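Local coordinates for protein TarM (Staphylococcus aureus subsp. aureus 21178, PDB 4X7R) that belongs to the GT-B clan of glycosyltransferases, pairing two domains built on parallel beta sheets with a long antiparallel sheet that extends from the first, at residues Asn24-Phe29 against Ile34-Val39; Glu101-Glu104 against Ile108-Tyr111; Gln166-Glu171 against Pro175-Asn180; Arg287-Asn292 against Ile424-Ser429. The protein carries 1 engineered substitution. All blocks are in the same frame, centred on the assembly; numbering follows the deposited sequence.

How the contacts relate
From the N terminus, contact 1 comes first: it closes the short turn between helix 17-31 and strand 36-40 in the seven-stranded parallel sheet. Contacts 2 and 3 are both hairpins of one antiparallel sheet, the first at one of its edge strands, 99-103, and the second further across it, with centres about 28 Å apart. Contact 4 spans 131 residues and joins helix 284-293, which flanks the first parallel sheet, to the loop after strand 419-422 of the six-stranded parallel sheet. All four follow in series; none nests or crosses. Contacts 2 and 4 lie on opposite sides of the chain's centre, about 59 Å apart between centres.

Contact 1 (Asn24-Phe29 against Ile34-Val39); sequences NRSKEF and IPADIV
In the beta-alpha-beta unit of strand 3-7, helix 17-31 and strand 36-40, S26 and F29 near the end of the helix meet I34 and A36 where the chain turns back into the sheet. The hydroxyl of S26 donates to the strand: OG lies 2.6 Å from A36 O and approaches almost in line with the carbonyl bond (164° at the oxygen). Placing OG trans to the backbone N (chi1 177°) points the hydroxyl at the end of that carbonyl. T64 OG1 is a second hydrogen-bond partner of the same hydroxyl. One helical turn beyond S26, F29 O accepts from I34 N at 2.7 Å, the donor coming from above the carbonyl plane. Between these two bonds the packing is largely apolar. F29 CB touches A36 CB at 3.6 Å, and the same methyl sits at the edge of the F29 ring, 3.7 Å from CD2; I34 CB is 4.2 Å from F29 CB. The ring itself runs on toward I4 of strand 3-7 and meets W487 of helix 480-492 edge-to-face. All four touching residues are buried, so the two bonds pair the S26 hydroxyl with A36 O and F29 O with I34 N within a largely apolar join of the helix to the loop and strand that follow it.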
loop_
_atom_site.group_PDB
_atom_site.type_symbol
_atom_site.label_atom_id
_atom_site.label_comp_id
_atom_site.label_asym_id
_atom_site.label_seq_id
_atom_site.Cartn_x
_atom_site.Cartn_y
_atom_site.Cartn_z
ATOM N N ASN A 24 -9.747 -3.638 7.127
ATOM C CA ASN A 24 -10.707 -3.422 8.194
ATOM C C ASN A 24 -12.108 -3.260 7.611
ATOM O O ASN A 24 -13.053 -3.786 8.192
ATOM C CB ASN A 24 -10.326 -2.224 9.085
ATOM C CG ASN A 24 -11.126 -2.214 10.363
ATOM O OD1 ASN A 24 -11.279 -3.244 11.011
ATOM N ND2 ASN A 24 -11.658 -1.064 10.755
ATOM N N ARG A 25 -12.235 -2.585 6.449
ATOM C CA ARG A 25 -13.523 -2.429 5.757
ATOM C C ARG A 25 -14.058 -3.791 5.345
ATOM O O ARG A 25 -15.255 -4.027 5.431
ATOM C CB ARG A 25 -13.378 -1.535 4.510
ATOM C CG ARG A 25 -14.737 -0.978 4.040
ATOM C CD ARG A 25 -14.719 -0.323 2.680
ATOM N NE ARG A 25 -13.713 0.740 2.596
ATOM C CZ ARG A 25 -12.914 0.920 1.554
ATOM N NH1 ARG A 25 -12.982 0.106 0.512
ATOM N NH2 ARG A 25 -12.023 1.901 1.556
ATOM N N SER A 26 -13.167 -4.688 4.869
ATOM C CA SER A 26 -13.579 -6.035 4.456
ATOM C C SER A 26 -14.133 -6.779 5.653
ATOM O O SER A 26 -15.213 -7.382 5.566
ATOM C CB SER A 26 -12.403 -6.797 3.855
ATOM O OG SER A 26 -12.863 -8.094 3.549
ATOM N N LYS A 27 -13.427 -6.710 6.791
ATOM C CA LYS A 27 -13.884 -7.357 8.036
ATOM C C LYS A 27 -15.288 -6.852 8.431
ATOM O O LYS A 27 -16.153 -7.654 8.753
ATOM C CB LYS A 27 -12.887 -7.118 9.185
ATOM C CG LYS A 27 -13.356 -7.762 10.495
ATOM C CD LYS A 27 -12.786 -7.125 11.718
ATOM C CE LYS A 27 -13.818 -6.324 12.469
ATOM N NZ LYS A 27 -13.250 -5.029 12.950
ATOM N N GLU A 28 -15.516 -5.532 8.347
ATOM C CA GLU A 28 -16.818 -4.936 8.707
ATOM C C GLU A 28 -17.950 -5.350 7.768
ATOM O O GLU A 28 -19.023 -5.675 8.255
ATOM C CB GLU A 28 -16.714 -3.413 8.877
ATOM C CG GLU A 28 -15.869 -3.003 10.077
ATOM C CD GLU A 28 -16.299 -3.501 11.452
ATOM O OE1 GLU A 28 -17.455 -3.963 11.604
ATOM O OE2 GLU A 28 -15.472 -3.415 12.388
ATOM N N PHE A 29 -17.699 -5.377 6.425
ATOM C CA PHE A 29 -18.734 -5.818 5.485
ATOM C C PHE A 29 -19.090 -7.314 5.665
ATOM O O PHE A 29 -20.272 -7.669 5.654
ATOM C CB PHE A 29 -18.384 -5.451 4.029
ATOM C CG PHE A 29 -18.454 -3.969 3.691
ATOM C CD1 PHE A 29 -19.509 -3.178 4.155
ATOM C CD2 PHE A 29 -17.534 -3.393 2.813
ATOM C CE1 PHE A 29 -19.595 -1.823 3.807
ATOM C CE2 PHE A 29 -17.666 -2.064 2.411
ATOM C CZ PHE A 29 -18.663 -1.273 2.948
ATOM N N ILE A 34 -21.969 -9.096 4.064
ATOM C CA ILE A 34 -21.697 -8.638 2.709
ATOM C C ILE A 34 -20.259 -9.052 2.347
ATOM O O ILE A 34 -19.324 -8.378 2.782
ATOM C CB ILE A 34 -21.916 -7.096 2.463
ATOM C CG1 ILE A 34 -23.302 -6.611 2.968
ATOM C CG2 ILE A 34 -21.746 -6.768 0.979
ATOM C CD1 ILE A 34 -23.306 -5.152 3.428
ATOM N N PRO A 35 -20.048 -10.153 1.581
ATOM C CA PRO A 35 -18.671 -10.486 1.156
ATOM C C PRO A 35 -18.062 -9.269 0.469
ATOM O O PRO A 35 -18.734 -8.629 -0.344
ATOM C CB PRO A 35 -18.853 -11.667 0.181
ATOM C CG PRO A 35 -20.184 -12.260 0.565
ATOM C CD PRO A 35 -21.037 -11.098 1.008
ATOM N N ALA A 36 -16.864 -8.873 0.914
ATOM C CA ALA A 36 -16.138 -7.720 0.410
ATOM C C ALA A 36 -14.708 -8.140 0.197
ATOM O O ALA A 36 -13.923 -8.194 1.149
ATOM C CB ALA A 36 -16.225 -6.559 1.390
ATOM N N ASP A 37 -14.372 -8.461 -1.068
ATOM C CA ASP A 37 -13.049 -8.953 -1.452
ATOM C C ASP A 37 -12.171 -7.933 -2.128
ATOM O O ASP A 37 -12.652 -6.883 -2.549
ATOM C CB ASP A 37 -13.177 -10.258 -2.242
ATOM C CG ASP A 37 -13.944 -11.327 -1.453
ATOM O OD1 ASP A 37 -13.533 -11.631 -0.304
ATOM O OD2 ASP A 37 -14.955 -11.835 -1.972
ATOM N N ILE A 38 -10.858 -8.211 -2.181
ATOM C CA ILE A 38 -9.876 -7.291 -2.748
ATOM C C ILE A 38 -9.453 -7.755 -4.131
ATOM O O ILE A 38 -9.190 -8.939 -4.319
ATOM C CB ILE A 38 -8.697 -7.101 -1.761
ATOM C CG1 ILE A 38 -9.246 -6.534 -0.366
ATOM C CG2 ILE A 38 -7.600 -6.193 -2.373
ATOM C CD1 ILE A 38 -8.233 -6.342 0.774
ATOM N N VAL A 39 -9.435 -6.832 -5.105
ATOM C CA VAL A 39 -8.982 -7.105 -6.486
ATOM C C VAL A 39 -7.673 -6.336 -6.701
ATOM O O VAL A 39 -7.652 -5.120 -6.510
ATOM C CB VAL A 39 -10.031 -6.719 -7.556
ATOM C CG1 VAL A 39 -9.553 -7.113 -8.963
ATOM C CG2 VAL A 39 -11.404 -7.321 -7.232
#

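Contact 2 (Glu101-Glu104 against Ile108-Tyr111); sequences EIEE and ISRY
R110 grips E104 end-on, both terminal nitrogens turning to the same carboxylate oxygen: NH1 is 2.8 Å from E104 OE1 and NH2 is 3.1 Å from it. OE1 lies in the guanidinium plane, and carboxylate and guanidinium are nearly coplanar, 27° apart. The extended R110 chain carries the charge along the hairpin to this salt bridge, while I108 CG2 packs against E104 CD at 3.8 Å. On the face bearing E101 and Y111, these two side chains run alongside each other; E101 CG rests 3.6 Å from Y111 CE2. E101 CG is trans to its backbone N (chi1 -179°), and the extended chain carries OE2 to within 3.1 Å of S109 OG. Beneath lies the backbone of an antiparallel beta hairpin, strands 99-103 and 108-113; the axes of 101-103 and 108-111 run at 151° to each other, N-to-C. I102 and R110 form its hydrogen-bonded pair, with I102 N to R110 O at 2.9 Å and R110 N to I102 O at 3.0 Å. E104 N donates to I108 O just past the strand. Farther out, strand 119-126 pairs with the far edge of strand 108-113: I108 leans on Y122 and R124, Y111 touches I123, and Y119 OH takes a weak hydrogen bond from R110 NE.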
loop_
_atom_site.group_PDB
_atom_site.type_symbol
_atom_site.label_atom_id
_atom_site.label_comp_id
_atom_site.label_asym_id
_atom_site.label_seq_id
_atom_site.Cartn_x
_atom_site.Cartn_y
_atom_site.Cartn_z
ATOM N N GLU A 101 32.147 -23.365 -16.667
ATOM C CA GLU A 101 31.611 -22.603 -15.547
ATOM C C GLU A 101 32.761 -21.832 -14.868
ATOM O O GLU A 101 33.820 -22.405 -14.584
ATOM C CB GLU A 101 30.907 -23.532 -14.539
ATOM C CG GLU A 101 30.292 -22.799 -13.350
ATOM C CD GLU A 101 29.311 -23.571 -12.486
ATOM O OE1 GLU A 101 28.833 -24.648 -12.916
ATOM O OE2 GLU A 101 28.985 -23.066 -11.387
ATOM N N ILE A 102 32.554 -20.532 -14.638
ATOM C CA ILE A 102 33.498 -19.663 -13.943
ATOM C C ILE A 102 32.747 -18.973 -12.799
ATOM O O ILE A 102 31.984 -18.029 -13.013
ATOM C CB ILE A 102 34.307 -18.712 -14.888
ATOM C CG1 ILE A 102 35.230 -19.526 -15.816
ATOM C CG2 ILE A 102 35.132 -17.689 -14.087
ATOM C CD1 ILE A 102 35.716 -18.815 -17.010
ATOM N N GLU A 103 32.928 -19.515 -11.589
ATOM C CA GLU A 103 32.315 -19.053 -10.347
ATOM C C GLU A 103 32.890 -17.683 -9.935
ATOM O O GLU A 103 34.110 -17.503 -9.980
ATOM C CB GLU A 103 32.534 -20.116 -9.250
ATOM C CG GLU A 103 31.857 -19.801 -7.928
ATOM C CD GLU A 103 31.212 -20.969 -7.207
ATOM O OE1 GLU A 103 29.969 -20.954 -7.051
ATOM O OE2 GLU A 103 31.952 -21.878 -6.762
ATOM N N GLU A 104 32.010 -16.724 -9.557
ATOM C CA GLU A 104 32.405 -15.379 -9.128
ATOM C C GLU A 104 32.286 -15.301 -7.602
ATOM O O GLU A 104 33.162 -14.742 -6.936
ATOM C CB GLU A 104 31.505 -14.313 -9.795
ATOM C CG GLU A 104 31.876 -12.872 -9.479
ATOM C CD GLU A 104 30.740 -11.875 -9.604
ATOM O OE1 GLU A 104 30.450 -11.446 -10.744
ATOM O OE2 GLU A 104 30.158 -11.497 -8.561
ATOM N N ILE A 108 26.567 -17.030 -7.709
ATOM C CA ILE A 108 26.898 -16.323 -8.951
ATOM C C ILE A 108 27.907 -17.112 -9.801
ATOM O O ILE A 108 28.994 -17.436 -9.317
ATOM C CB ILE A 108 27.345 -14.851 -8.693
ATOM C CG1 ILE A 108 26.270 -14.080 -7.889
ATOM C CG2 ILE A 108 27.679 -14.129 -10.010
ATOM C CD1 ILE A 108 26.719 -12.758 -7.267
ATOM N N SER A 109 27.559 -17.396 -11.076
ATOM C CA SER A 109 28.445 -18.093 -12.015
ATOM C C SER A 109 28.226 -17.644 -13.462
ATOM O O SER A 109 27.139 -17.177 -13.802
ATOM C CB SER A 109 28.293 -19.607 -11.893
ATOM O OG SER A 109 28.791 -20.077 -10.652
ATOM N N ARG A 110 29.269 -17.784 -14.307
ATOM C CA ARG A 110 29.221 -17.449 -15.734
ATOM C C ARG A 110 29.544 -18.662 -16.583
ATOM O O ARG A 110 30.257 -19.560 -16.128
ATOM C CB ARG A 110 30.096 -16.243 -16.086
ATOM C CG ARG A 110 29.502 -14.923 -15.619
ATOM C CD ARG A 110 30.473 -13.769 -15.817
ATOM N NE ARG A 110 29.924 -12.512 -15.308
ATOM C CZ ARG A 110 30.036 -12.096 -14.050
ATOM N NH1 ARG A 110 30.695 -12.826 -13.158
ATOM N NH2 ARG A 110 29.483 -10.954 -13.672
ATOM N N TYR A 111 28.958 -18.731 -17.791
ATOM C CA TYR A 111 29.112 -19.884 -18.680
ATOM C C TYR A 111 29.593 -19.464 -20.049
ATOM O O TYR A 111 29.044 -18.532 -20.627
ATOM C CB TYR A 111 27.801 -20.720 -18.733
ATOM C CG TYR A 111 27.376 -21.206 -17.363
ATOM C CD1 TYR A 111 26.687 -20.371 -16.488
ATOM C CD2 TYR A 111 27.762 -22.460 -16.896
ATOM C CE1 TYR A 111 26.394 -20.766 -15.188
ATOM C CE2 TYR A 111 27.441 -22.881 -15.606
ATOM C CZ TYR A 111 26.752 -22.031 -14.759
ATOM O OH TYR A 111 26.425 -22.425 -13.484
#

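Contact 3 (Gln166-Glu171 against Pro175-Asn180); sequences QVFYDE and PYISRN
Strands 163-169 and 175-182 form an antiparallel hairpin with a classic beta bulge, Y176 and I177 lying opposite F168, so that the register shifts by one before Y169 pairs with P175. F168 marks the spot: F168 N donates to I177 O at 2.9 Å, while F168 O accepts from Y176 N. The bulged Y176, its CG tucked between backbone N and carbonyl carbon (chi1 64°), swings its ring back across the first strand. Its edge faces the Y169 backbone, and Y176 CZ is 3.6 Å from F168 CB. A water joins Y176 OH, 2.7 Å away, to Y169 O, to which it donates. At the other end Q166 and R179 lie side by side with amide and guanidinium nearly coplanar, 8° apart. R179 NE and NH2 both donate to Q166 OE1, each at 2.8 Å and in the carbonyl plane, which keeps the guanidinium turned into the plane of the Q166 amide. F168 CE2 sits over the centre of one guanidinium face, ring and guanidinium planes 59° apart. On the face bearing V167, Y169, P175 and S178, V167 CG1 meets P175 CB at 3.6 Å. Strand 150-157 flanks the hairpin on one side and strand 187-193 on the other; helix 69-78 packs on the F168 side, where F70 meets the F168 ring edge-to-face and touches R179, and K74 and S77 reach Y176; Y43 stacks on the F168 ring.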
loop_
_atom_site.group_PDB
_atom_site.type_symbol
_atom_site.label_atom_id
_atom_site.label_comp_id
_atom_site.label_asym_id
_atom_site.label_seq_id
_atom_site.Cartn_x
_atom_site.Cartn_y
_atom_site.Cartn_z
ATOM N N GLN A 166 7.758 -9.730 -22.288
ATOM C CA GLN A 166 7.634 -10.625 -21.138
ATOM C C GLN A 166 6.695 -11.752 -21.436
ATOM O O GLN A 166 5.678 -11.563 -22.114
ATOM C CB GLN A 166 7.106 -9.937 -19.856
ATOM C CG GLN A 166 7.921 -8.744 -19.436
ATOM C CD GLN A 166 7.289 -8.140 -18.234
ATOM O OE1 GLN A 166 6.077 -7.875 -18.202
ATOM N NE2 GLN A 166 8.106 -7.919 -17.224
ATOM N N VAL A 167 7.033 -12.922 -20.886
ATOM C CA VAL A 167 6.224 -14.142 -20.927
ATOM C C VAL A 167 6.059 -14.604 -19.466
ATOM O O VAL A 167 7.047 -14.665 -18.732
ATOM C CB VAL A 167 6.853 -15.237 -21.831
ATOM C CG1 VAL A 167 5.969 -16.469 -21.893
ATOM C CG2 VAL A 167 7.147 -14.698 -23.240
ATOM N N PHE A 168 4.822 -14.914 -19.057
ATOM C CA PHE A 168 4.533 -15.443 -17.732
ATOM C C PHE A 168 4.222 -16.924 -17.850
ATOM O O PHE A 168 3.485 -17.315 -18.758
ATOM C CB PHE A 168 3.368 -14.679 -17.075
ATOM C CG PHE A 168 3.655 -13.216 -16.860
ATOM C CD1 PHE A 168 4.847 -12.799 -16.276
ATOM C CD2 PHE A 168 2.700 -12.258 -17.154
ATOM C CE1 PHE A 168 5.105 -11.441 -16.054
ATOM C CE2 PHE A 168 2.947 -10.900 -16.900
ATOM C CZ PHE A 168 4.156 -10.500 -16.373
ATOM N N TYR A 169 4.735 -17.741 -16.899
ATOM C CA TYR A 169 4.593 -19.194 -16.899
ATOM C C TYR A 169 3.845 -19.654 -15.678
ATOM O O TYR A 169 4.081 -19.137 -14.571
ATOM C CB TYR A 169 5.966 -19.883 -16.951
ATOM C CG TYR A 169 6.775 -19.540 -18.175
ATOM C CD1 TYR A 169 7.559 -18.395 -18.212
ATOM C CD2 TYR A 169 6.780 -20.376 -19.291
ATOM C CE1 TYR A 169 8.300 -18.066 -19.342
ATOM C CE2 TYR A 169 7.536 -20.070 -20.422
ATOM C CZ TYR A 169 8.289 -18.907 -20.444
ATOM O OH TYR A 169 9.013 -18.569 -21.562
ATOM N N ASP A 170 2.921 -20.617 -15.879
ATOM C CA ASP A 170 2.071 -21.151 -14.810
ATOM C C ASP A 170 2.850 -22.062 -13.817
ATOM O O ASP A 170 4.081 -22.201 -13.929
ATOM C CB ASP A 170 0.807 -21.802 -15.395
ATOM C CG ASP A 170 1.037 -23.080 -16.196
ATOM O OD1 ASP A 170 2.047 -23.769 -15.943
ATOM O OD2 ASP A 170 0.138 -23.463 -16.966
ATOM N N GLU A 171 2.129 -22.690 -12.871
ATOM C CA GLU A 171 2.713 -23.584 -11.855
ATOM C C GLU A 171 3.391 -24.828 -12.423
ATOM O O GLU A 171 4.278 -25.385 -11.760
ATOM C CB GLU A 171 1.689 -23.980 -10.771
ATOM C CG GLU A 171 1.218 -22.806 -9.922
ATOM C CD GLU A 171 2.175 -22.207 -8.899
ATOM O OE1 GLU A 171 3.206 -22.839 -8.567
ATOM O OE2 GLU A 171 1.864 -21.099 -8.404
ATOM N N PRO A 175 3.625 -21.275 -20.662
ATOM C CA PRO A 175 3.290 -19.835 -20.822
ATOM C C PRO A 175 1.792 -19.613 -20.916
ATOM O O PRO A 175 1.115 -20.403 -21.575
ATOM C CB PRO A 175 3.970 -19.436 -22.138
ATOM C CG PRO A 175 4.163 -20.745 -22.877
ATOM C CD PRO A 175 4.262 -21.841 -21.875
ATOM N N TYR A 176 1.270 -18.542 -20.254
ATOM C CA TYR A 176 -0.168 -18.255 -20.241
ATOM C C TYR A 176 -0.511 -16.850 -20.703
ATOM O O TYR A 176 -1.643 -16.601 -21.123
ATOM C CB TYR A 176 -0.840 -18.634 -18.879
ATOM C CG TYR A 176 -0.344 -17.846 -17.681
ATOM C CD1 TYR A 176 0.821 -18.214 -17.012
ATOM C CD2 TYR A 176 -1.007 -16.698 -17.250
ATOM C CE1 TYR A 176 1.283 -17.497 -15.912
ATOM C CE2 TYR A 176 -0.543 -15.960 -16.157
ATOM C CZ TYR A 176 0.616 -16.353 -15.508
ATOM O OH TYR A 176 1.087 -15.664 -14.418
ATOM N N ILE A 177 0.478 -15.938 -20.628
ATOM C CA ILE A 177 0.412 -14.539 -21.050
ATOM C C ILE A 177 1.783 -14.171 -21.633
ATOM O O ILE A 177 2.809 -14.520 -21.040
ATOM C CB ILE A 177 0.024 -13.552 -19.881
ATOM C CG1 ILE A 177 -1.432 -13.707 -19.465
ATOM C CG2 ILE A 177 0.295 -12.076 -20.268
ATOM C CD1 ILE A 177 -1.840 -12.873 -18.294
ATOM N N SER A 178 1.788 -13.454 -22.787
ATOM C CA SER A 178 2.970 -12.895 -23.449
ATOM C C SER A 178 2.594 -11.452 -23.759
ATOM O O SER A 178 1.427 -11.187 -24.044
ATOM C CB SER A 178 3.326 -13.640 -24.737
ATOM O OG SER A 178 2.288 -13.516 -25.689
ATOM N N ARG A 179 3.531 -10.520 -23.619
ATOM C CA ARG A 179 3.200 -9.106 -23.830
ATOM C C ARG A 179 4.383 -8.263 -24.215
ATOM O O ARG A 179 5.517 -8.525 -23.773
ATOM C CB ARG A 179 2.507 -8.498 -22.591
ATOM C CG ARG A 179 3.419 -8.311 -21.388
ATOM C CD ARG A 179 2.596 -8.244 -20.123
ATOM N NE ARG A 179 3.418 -7.784 -19.007
ATOM C CZ ARG A 179 2.935 -7.212 -17.921
ATOM N NH1 ARG A 179 1.630 -7.035 -17.784
ATOM N NH2 ARG A 179 3.749 -6.816 -16.957
ATOM N N ASN A 180 4.107 -7.224 -25.022
ATOM C CA ASN A 180 5.139 -6.297 -25.468
ATOM C C ASN A 180 5.322 -5.252 -24.420
ATOM O O ASN A 180 4.348 -4.872 -23.774
ATOM C CB ASN A 180 4.771 -5.639 -26.799
ATOM C CG ASN A 180 4.771 -6.611 -27.937
ATOM O OD1 ASN A 180 3.740 -7.101 -28.341
ATOM N ND2 ASN A 180 5.932 -6.966 -28.429
HETATM O O HOH W 1 3.563 -16.506 -13.692
#

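Contact 4 (Arg287-Asn292 against Ile424-Ser429); sequences RLDILN and IKYGPS
D289 brings a single carboxylate oxygen to the edge of the Y426 ring, in its plane: OD2 is 3.2 Å from Y426 CE1 and 2.5 Å from Y426 OH. The hydroxyl donates to it in a very short hydrogen bond, a length to be read with some caution. Carboxylate and ring planes are turned 48° against each other. The same oxygen takes K425 NZ at 2.8 Å on its syn lone pair, completing a salt bridge, so two donors from neighbouring residues close on one atom. K425 reaches it from the opposite direction to D289: its chain is extended as far as CE and then bends (chi4 -71°), which turns NZ onto OD2. Nearer the backbone K425 CB lies 3.5 Å above the centre of one face of the Y426 ring; the two residues are adjacent in the chain, and the peptide bond between them is cis. With a lysine and a hydroxyl both donating to it, the aspartate is probably kept in its charged form. The Y426 ring is further lined by H252, T283, A285 and Q286, and N251 ND2 hydrogen-bonds to K425 O. The contact ties helix 284-293, beside the first parallel sheet, to the loop after strand 419-422 of the second. It is thus a bridge between the two halves of a GT-B fold, beside their ligand cleft: the Y426 side chain is about 8 Å from the bound 3YW.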
loop_
_atom_site.group_PDB
_atom_site.type_symbol
_atom_site.label_atom_id
_atom_site.label_comp_id
_atom_site.label_asym_id
_atom_site.label_seq_id
_atom_site.Cartn_x
_atom_site.Cartn_y
_atom_site.Cartn_z
ATOM N N ARG A 287 -15.052 17.186 1.556
ATOM C CA ARG A 287 -16.251 17.150 0.705
ATOM C C ARG A 287 -16.685 18.563 0.315
ATOM O O ARG A 287 -16.936 18.823 -0.869
ATOM C CB ARG A 287 -17.411 16.421 1.418
ATOM C CG ARG A 287 -18.717 16.497 0.650
ATOM C CD ARG A 287 -19.823 15.704 1.330
ATOM N NE ARG A 287 -21.082 15.918 0.616
ATOM C CZ ARG A 287 -21.910 16.921 0.881
ATOM N NH1 ARG A 287 -21.631 17.785 1.856
ATOM N NH2 ARG A 287 -23.023 17.070 0.176
ATOM N N LEU A 288 -16.705 19.480 1.288
ATOM C CA LEU A 288 -17.061 20.879 1.035
ATOM C C LEU A 288 -16.042 21.564 0.130
ATOM O O LEU A 288 -16.432 22.292 -0.793
ATOM C CB LEU A 288 -17.233 21.656 2.366
ATOM C CG LEU A 288 -18.347 21.118 3.295
ATOM C CD1 LEU A 288 -18.257 21.735 4.671
ATOM C CD2 LEU A 288 -19.716 21.366 2.708
ATOM N N ASP A 289 -14.737 21.315 0.364
ATOM C CA ASP A 289 -13.672 21.890 -0.476
ATOM C C ASP A 289 -13.821 21.416 -1.911
ATOM O O ASP A 289 -13.753 22.217 -2.826
ATOM C CB ASP A 289 -12.269 21.522 0.057
ATOM C CG ASP A 289 -11.908 22.233 1.340
ATOM O OD1 ASP A 289 -12.575 23.231 1.669
ATOM O OD2 ASP A 289 -10.925 21.829 1.978
ATOM N N ILE A 290 -14.127 20.136 -2.094
ATOM C CA ILE A 290 -14.302 19.570 -3.437
ATOM C C ILE A 290 -15.510 20.193 -4.147
ATOM O O ILE A 290 -15.411 20.567 -5.313
ATOM C CB ILE A 290 -14.356 18.017 -3.375
ATOM C CG1 ILE A 290 -12.945 17.439 -3.098
ATOM C CG2 ILE A 290 -14.975 17.424 -4.666
ATOM C CD1 ILE A 290 -12.894 15.944 -2.824
ATOM N N LEU A 291 -16.639 20.272 -3.446
ATOM C CA LEU A 291 -17.888 20.822 -3.973
ATOM C C LEU A 291 -17.737 22.294 -4.373
ATOM O O LEU A 291 -18.319 22.704 -5.369
ATOM C CB LEU A 291 -19.057 20.630 -2.972
ATOM C CG LEU A 291 -19.540 19.188 -2.737
ATOM C CD1 LEU A 291 -20.610 19.166 -1.652
ATOM C CD2 LEU A 291 -20.063 18.552 -4.007
ATOM N N ASN A 292 -16.940 23.065 -3.617
ATOM C CA ASN A 292 -16.696 24.476 -3.907
ATOM C C ASN A 292 -15.825 24.682 -5.116
ATOM O O ASN A 292 -16.128 25.575 -5.905
ATOM C CB ASN A 292 -16.162 25.230 -2.687
ATOM C CG ASN A 292 -17.124 25.263 -1.530
ATOM O OD1 ASN A 292 -18.342 25.232 -1.710
ATOM N ND2 ASN A 292 -16.604 25.295 -0.295
ATOM N N ILE A 424 -3.682 20.359 10.129
ATOM C CA ILE A 424 -3.604 20.337 8.660
ATOM C C ILE A 424 -4.878 19.708 8.028
ATOM O O ILE A 424 -5.650 19.033 8.711
ATOM C CB ILE A 424 -2.289 19.581 8.210
ATOM C CG1 ILE A 424 -2.185 18.135 8.775
ATOM C CG2 ILE A 424 -1.022 20.362 8.564
ATOM C CD1 ILE A 424 -2.815 17.066 7.994
ATOM N N LYS A 425 -5.054 19.884 6.717
ATOM C CA LYS A 425 -6.144 19.270 5.960
ATOM C C LYS A 425 -5.636 17.878 5.484
ATOM O O LYS A 425 -4.615 17.798 4.811
ATOM C CB LYS A 425 -6.550 20.148 4.752
ATOM C CG LYS A 425 -7.410 21.387 5.119
ATOM C CD LYS A 425 -7.885 22.107 3.828
ATOM C CE LYS A 425 -8.827 23.272 4.059
ATOM N NZ LYS A 425 -10.191 22.888 4.502
ATOM N N TYR A 426 -6.339 16.772 5.796
ATOM C CA TYR A 426 -7.582 16.680 6.556
ATOM C C TYR A 426 -7.450 15.644 7.642
ATOM O O TYR A 426 -6.687 14.685 7.490
ATOM C CB TYR A 426 -8.692 16.214 5.609
ATOM C CG TYR A 426 -8.935 17.163 4.466
ATOM C CD1 TYR A 426 -9.696 18.318 4.644
ATOM C CD2 TYR A 426 -8.390 16.922 3.205
ATOM C CE1 TYR A 426 -9.905 19.208 3.599
ATOM C CE2 TYR A 426 -8.602 17.805 2.143
ATOM C CZ TYR A 426 -9.355 18.953 2.351
ATOM O OH TYR A 426 -9.592 19.835 1.326
ATOM N N GLY A 427 -8.236 15.804 8.699
ATOM C CA GLY A 427 -8.300 14.811 9.752
ATOM C C GLY A 427 -8.107 15.283 11.170
ATOM O O GLY A 427 -9.041 15.132 11.960
ATOM N N PRO A 428 -6.896 15.769 11.573
ATOM C CA PRO A 428 -6.663 16.071 12.998
ATOM C C PRO A 428 -7.731 16.844 13.754
ATOM O O PRO A 428 -8.137 16.381 14.809
ATOM C CB PRO A 428 -5.288 16.752 13.006
ATOM C CG PRO A 428 -4.601 16.171 11.847
ATOM C CD PRO A 428 -5.654 15.954 10.789
ATOM N N SER A 429 -8.240 17.959 13.197
ATOM C CA SER A 429 -9.258 18.793 13.887
ATOM C C SER A 429 -10.634 18.136 13.970
ATOM O O SER A 429 -11.485 18.610 14.704
ATOM C CB SER A 429 -9.338 20.192 13.275
ATOM O OG SER A 429 -9.661 20.087 11.901
#